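Local atomic coordinates of Serine/threonine-protein kinase PknE (Mycobacterium tuberculosis, PDB entry 2H34), a protein that transfers phosphate from ATP to serine and threonine residues of proteins and is probably important for survival of the bacterium in its host during infection. Residues A[134-139]-A[223-228]; A[119-124]-A[129-134]. All coordinates share one frame; numbering follows the deposited sequence.

How the contacts relate
Following the chain from its N terminus, contact 2 comes first. Helix 121-128 leads off the short strand 119-120, and the chain turns back so that Leu131 packs on this helix; only residues 125-128 lie between the segments. Contact 1 opens where contact 2 closes, on the first turns of helix 133-152, and Pro134 belongs to both. Its loop is far longer, 83 residues, and takes in Asp159, the predicted proton acceptor, and strands 165-167 and 173-175 before helix 217-230 returns. The loops run in series. A probable hydrogen bond of 2.8 Å from Leu131 N to Cys228 O ties the loop before helix 133-152 to helix 217-230, and helix 121-128 packs against both helices in the C-terminal lobe.

Contact 1 of 2, residues A[134-139]-A[223-228]; sequences PRAVAI and CVLYEC
Ala136 and Cys228 bring two helices together at a slant, one the first turns of helix 133-152 and the other the later turns of helix 217-230. Their CA atoms are 5.7 Å apart, the nearest pair of CA atoms across the two segments, and no hydrogen bond links one segment to the other. Such nearness goes with small side chains at the crossing. The methyl of Ala136 points at the partner helix, and its CB lies 3.7 Å from CB of Cys228. One turn before Cys228, on helix 217-230, Leu225 sends a branch across, its CD1 reaching to 4.3 Å from CB of Ala136. CG of Leu225 stands opposite its own backbone N (chi1 171°), which carries the branched end nearer to Ala136 than the start of the side chain would suggest. A single methyl is thus met by two side chains spaced three residues apart. Cys228 offers Ala136 its CB, not its sulfur: SG is swung away from the alanine and packs instead on Leu121. The three touching residues are all buried, and the contact is apolar throughout. In kinase terms these are helices αE and αF of the C-terminal lobe. Ile139 and Val224 both reach Ile165 of strand 165-167, while helix 121-128 meets them through Met124 and Leu121, and Arg135, on the first turn of helix 133-152, makes a salt bridge to Asp171.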
loop_
_atom_site.group_PDB
_atom_site.type_symbol
_atom_site.label_atom_id
_atom_site.label_comp_id
_atom_site.label_asym_id
_atom_site.label_seq_id
_atom_site.Cartn_x
_atom_site.Cartn_y
_atom_site.Cartn_z
ATOM N N PRO A 134 1.287 8.893 17.323
ATOM C CA PRO A 134 -0.069 8.341 17.314
ATOM C C PRO A 134 -0.745 8.406 15.944
ATOM O O PRO A 134 -1.499 7.509 15.582
ATOM C CB PRO A 134 -0.811 9.231 18.309
ATOM C CG PRO A 134 0.263 9.706 19.235
ATOM C CD PRO A 134 1.437 9.947 18.342
ATOM N N ARG A 135 -0.471 9.461 15.194
ATOM C CA ARG A 135 -0.993 9.596 13.852
ATOM C C ARG A 135 -0.391 8.526 12.939
ATOM O O ARG A 135 -1.109 7.850 12.196
ATOM C CB ARG A 135 -0.677 10.990 13.344
ATOM C CG ARG A 135 -1.477 11.407 12.162
ATOM C CD ARG A 135 -1.725 12.889 12.224
ATOM N NE ARG A 135 -2.135 13.425 10.931
ATOM C CZ ARG A 135 -1.366 14.196 10.171
ATOM N NH1 ARG A 135 -0.141 14.514 10.569
ATOM N NH2 ARG A 135 -1.828 14.657 9.016
ATOM N N ALA A 136 0.927 8.362 13.015
ATOM C CA ALA A 136 1.619 7.349 12.234
ATOM C C ALA A 136 0.984 6.001 12.488
ATOM O O ALA A 136 0.628 5.282 11.558
ATOM C CB ALA A 136 3.061 7.317 12.604
ATOM N N VAL A 137 0.813 5.689 13.769
ATOM C CA VAL A 137 0.231 4.425 14.191
ATOM C C VAL A 137 -1.177 4.305 13.621
ATOM O O VAL A 137 -1.488 3.322 12.943
ATOM C CB VAL A 137 0.244 4.251 15.743
ATOM C CG1 VAL A 137 -0.386 2.914 16.152
ATOM C CG2 VAL A 137 1.670 4.323 16.283
ATOM N N ALA A 138 -2.007 5.318 13.846
ATOM C CA ALA A 138 -3.366 5.293 13.317
ATOM C C ALA A 138 -3.360 4.926 11.835
ATOM O O ALA A 138 -4.105 4.051 11.404
ATOM C CB ALA A 138 -4.056 6.610 13.538
ATOM N N ILE A 139 -2.492 5.565 11.058
ATOM C CA ILE A 139 -2.405 5.253 9.635
ATOM C C ILE A 139 -1.929 3.816 9.403
ATOM O O ILE A 139 -2.587 3.059 8.695
ATOM C CB ILE A 139 -1.606 6.322 8.849
ATOM C CG1 ILE A 139 -2.417 7.627 8.855
ATOM C CG2 ILE A 139 -1.353 5.872 7.412
ATOM C CD1 ILE A 139 -1.599 8.875 8.833
ATOM N N CYS A 223 8.875 -0.680 7.393
ATOM C CA CYS A 223 9.618 0.404 6.751
ATOM C C CYS A 223 8.737 1.668 6.639
ATOM O O CYS A 223 9.157 2.773 7.002
ATOM C CB CYS A 223 10.106 -0.015 5.367
ATOM S SG CYS A 223 11.184 -1.472 5.335
ATOM N N VAL A 224 7.503 1.501 6.175
ATOM C CA VAL A 224 6.619 2.641 6.032
ATOM C C VAL A 224 6.382 3.319 7.389
ATOM O O VAL A 224 6.463 4.553 7.499
ATOM C CB VAL A 224 5.289 2.265 5.357
ATOM C CG1 VAL A 224 4.332 3.437 5.407
ATOM C CG2 VAL A 224 5.523 1.862 3.922
ATOM N N LEU A 225 6.114 2.513 8.418
ATOM C CA LEU A 225 5.940 3.035 9.766
ATOM C C LEU A 225 7.181 3.826 10.171
ATOM O O LEU A 225 7.079 4.980 10.605
ATOM C CB LEU A 225 5.687 1.895 10.752
ATOM C CG LEU A 225 5.679 2.229 12.255
ATOM C CD1 LEU A 225 4.619 3.261 12.620
ATOM C CD2 LEU A 225 5.504 0.964 13.081
ATOM N N TYR A 226 8.351 3.203 10.004
ATOM C CA TYR A 226 9.619 3.856 10.275
ATOM C C TYR A 226 9.666 5.246 9.673
ATOM O O TYR A 226 9.923 6.231 10.376
ATOM C CB TYR A 226 10.777 3.044 9.720
ATOM C CG TYR A 226 12.140 3.628 10.078
ATOM C CD1 TYR A 226 12.726 3.377 11.323
ATOM C CD2 TYR A 226 12.836 4.438 9.173
ATOM C CE1 TYR A 226 13.966 3.917 11.647
ATOM C CE2 TYR A 226 14.073 4.977 9.491
ATOM C CZ TYR A 226 14.630 4.709 10.722
ATOM O OH TYR A 226 15.847 5.248 11.035
ATOM N N GLU A 227 9.402 5.315 8.369
ATOM C CA GLU A 227 9.471 6.575 7.641
ATOM C C GLU A 227 8.530 7.636 8.191
ATOM O O GLU A 227 8.908 8.811 8.268
ATOM C CB GLU A 227 9.216 6.371 6.152
ATOM C CG GLU A 227 9.572 7.606 5.347
ATOM C CD GLU A 227 9.588 7.371 3.853
ATOM O OE1 GLU A 227 9.575 6.190 3.423
ATOM O OE2 GLU A 227 9.624 8.382 3.116
ATOM N N CYS A 228 7.324 7.220 8.575
ATOM C CA CYS A 228 6.337 8.125 9.158
ATOM C C CYS A 228 6.860 8.751 10.434
ATOM O O CYS A 228 6.536 9.896 10.765
ATOM C CB CYS A 228 5.051 7.373 9.498
ATOM S SG CYS A 228 4.157 6.706 8.086
#

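Contact 2 of 2, residues A[119-124]-A[129-134]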
loop_
_atom_site.group_PDB
_atom_site.type_symbol
_atom_site.label_atom_id
_atom_site.label_comp_id
_atom_site.label_asym_id
_atom_site.label_seq_id
_atom_site.Cartn_x
_atom_site.Cartn_y
_atom_site.Cartn_z
ATOM N N VAL A 119 -4.672 12.704 0.087
ATOM C CA VAL A 119 -3.292 12.822 -0.366
ATOM C C VAL A 119 -2.515 11.547 -0.043
ATOM O O VAL A 119 -2.868 10.837 0.900
ATOM C CB VAL A 119 -2.581 14.062 0.255
ATOM C CG1 VAL A 119 -3.119 15.333 -0.347
ATOM C CG2 VAL A 119 -2.736 14.098 1.764
ATOM N N ASP A 120 -1.484 11.260 -0.846
ATOM C CA ASP A 120 -0.494 10.216 -0.568
ATOM C C ASP A 120 0.146 10.454 0.762
ATOM O O ASP A 120 0.392 11.595 1.150
ATOM C CB ASP A 120 0.688 10.275 -1.542
ATOM C CG ASP A 120 0.292 10.100 -2.970
ATOM O OD1 ASP A 120 -0.912 10.167 -3.293
ATOM O OD2 ASP A 120 1.210 9.899 -3.781
ATOM N N LEU A 121 0.484 9.363 1.431
ATOM C CA LEU A 121 1.386 9.435 2.552
ATOM C C LEU A 121 2.722 10.036 2.058
ATOM O O LEU A 121 3.303 10.914 2.706
ATOM C CB LEU A 121 1.549 8.048 3.160
ATOM C CG LEU A 121 2.335 7.900 4.464
ATOM C CD1 LEU A 121 1.835 8.836 5.541
ATOM C CD2 LEU A 121 2.267 6.459 4.943
ATOM N N ALA A 122 3.172 9.589 0.884
ATOM C CA ALA A 122 4.301 10.204 0.187
ATOM C C ALA A 122 4.151 11.726 0.065
ATOM O O ALA A 122 5.094 12.455 0.351
ATOM C CB ALA A 122 4.475 9.578 -1.173
ATOM N N ALA A 123 2.975 12.202 -0.336
ATOM C CA ALA A 123 2.719 13.642 -0.426
ATOM C C ALA A 123 2.710 14.328 0.936
ATOM O O ALA A 123 3.331 15.373 1.094
ATOM C CB ALA A 123 1.412 13.934 -1.188
HETATM N N MSE A 124 2.000 13.751 1.909
HETATM C CA MSE A 124 2.046 14.231 3.295
HETATM C C MSE A 124 3.479 14.428 3.785
HETATM O O MSE A 124 3.858 15.526 4.173
HETATM C CB MSE A 124 1.378 13.252 4.255
HETATM C CG MSE A 124 -0.078 13.027 4.049
HETATM SE SE MSE A 124 -1.077 12.660 5.722
HETATM C CE MSE A 124 -0.138 11.141 6.423
ATOM N N GLY A 129 6.594 16.831 6.915
ATOM C CA GLY A 129 7.657 16.252 7.718
ATOM C C GLY A 129 7.164 14.973 8.367
ATOM O O GLY A 129 6.178 14.399 7.914
ATOM N N PRO A 130 7.851 14.506 9.428
ATOM C CA PRO A 130 7.415 13.305 10.139
ATOM C C PRO A 130 6.059 13.507 10.793
ATOM O O PRO A 130 5.683 14.640 11.085
ATOM C CB PRO A 130 8.496 13.124 11.214
ATOM C CG PRO A 130 9.101 14.465 11.384
ATOM C CD PRO A 130 9.083 15.065 10.014
ATOM N N LEU A 131 5.335 12.412 11.011
ATOM C CA LEU A 131 4.048 12.461 11.699
ATOM C C LEU A 131 4.200 12.256 13.196
ATOM O O LEU A 131 5.024 11.462 13.635
ATOM C CB LEU A 131 3.116 11.376 11.176
ATOM C CG LEU A 131 2.833 11.256 9.685
ATOM C CD1 LEU A 131 1.833 10.139 9.478
ATOM C CD2 LEU A 131 2.318 12.569 9.102
ATOM N N ALA A 132 3.394 12.966 13.977
ATOM C CA ALA A 132 3.207 12.633 15.379
ATOM C C ALA A 132 2.957 11.126 15.454
ATOM O O ALA A 132 2.169 10.589 14.676
ATOM C CB ALA A 132 2.024 13.405 15.945
ATOM N N PRO A 133 3.674 10.424 16.346
ATOM C CA PRO A 133 3.586 8.956 16.398
ATOM C C PRO A 133 2.166 8.363 16.461
ATOM O O PRO A 133 1.871 7.433 15.718
ATOM C CB PRO A 133 4.410 8.601 17.639
ATOM C CG PRO A 133 5.405 9.712 17.724
ATOM C CD PRO A 133 4.644 10.949 17.319
ATOM N N PRO A 134 1.287 8.893 17.323
ATOM C CA PRO A 134 -0.069 8.341 17.314
ATOM C C PRO A 134 -0.745 8.406 15.944
ATOM O O PRO A 134 -1.499 7.509 15.582
ATOM C CB PRO A 134 -0.811 9.231 18.309
ATOM C CG PRO A 134 0.263 9.706 19.235
ATOM C CD PRO A 134 1.437 9.947 18.342
#
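Flat groups play a small part between Leu131 and its partners Leu121 and Met124: two are leucines and one is a selenomethionine, none with a ring face or edge to offer. The flat groups that do come near each other are peptides, where the carbonyl O of Met124 stands 4.1 Å from N of Gly129, and no hydrogen bond joins the segments. Gly129 is the first residue past helix 121-128 to leave helical geometry; with its positive phi of 74° it turns the chain out of the helix and into the loop that brings Leu131 back.

The side chain of Leu131 points at the helix and carries the contact. Met124, present as selenomethionine, crosses it at about a right angle and presents its terminal methyl to the forked end of the leucine: CE is 3.8 Å from CD1 of Leu131. The other branch is hardly farther, with CE of Met124 3.9 Å from CD2 of Leu131, so the methyl faces both arms of the fork. Bends at chi2 and chi3 (-148° and -56°) fold the selenomethionine so that its end comes nearer than its root. Leu121, one turn earlier on the helix, adds a branch of its own, its CD1 lying 4.1 Å from CD1 of Leu131. That one leucine methyl therefore touches both helix residues.

The small apolar cluster is buried and joins the helix that kinases call αD to the linker before αE. Ile139 of helix 133-152 packs on Leu131. Pro133 lies against Leu229 of helix 217-230, and strand 165-167 lies alongside as well, with Ile165 against Leu121 and Val167 against Met124.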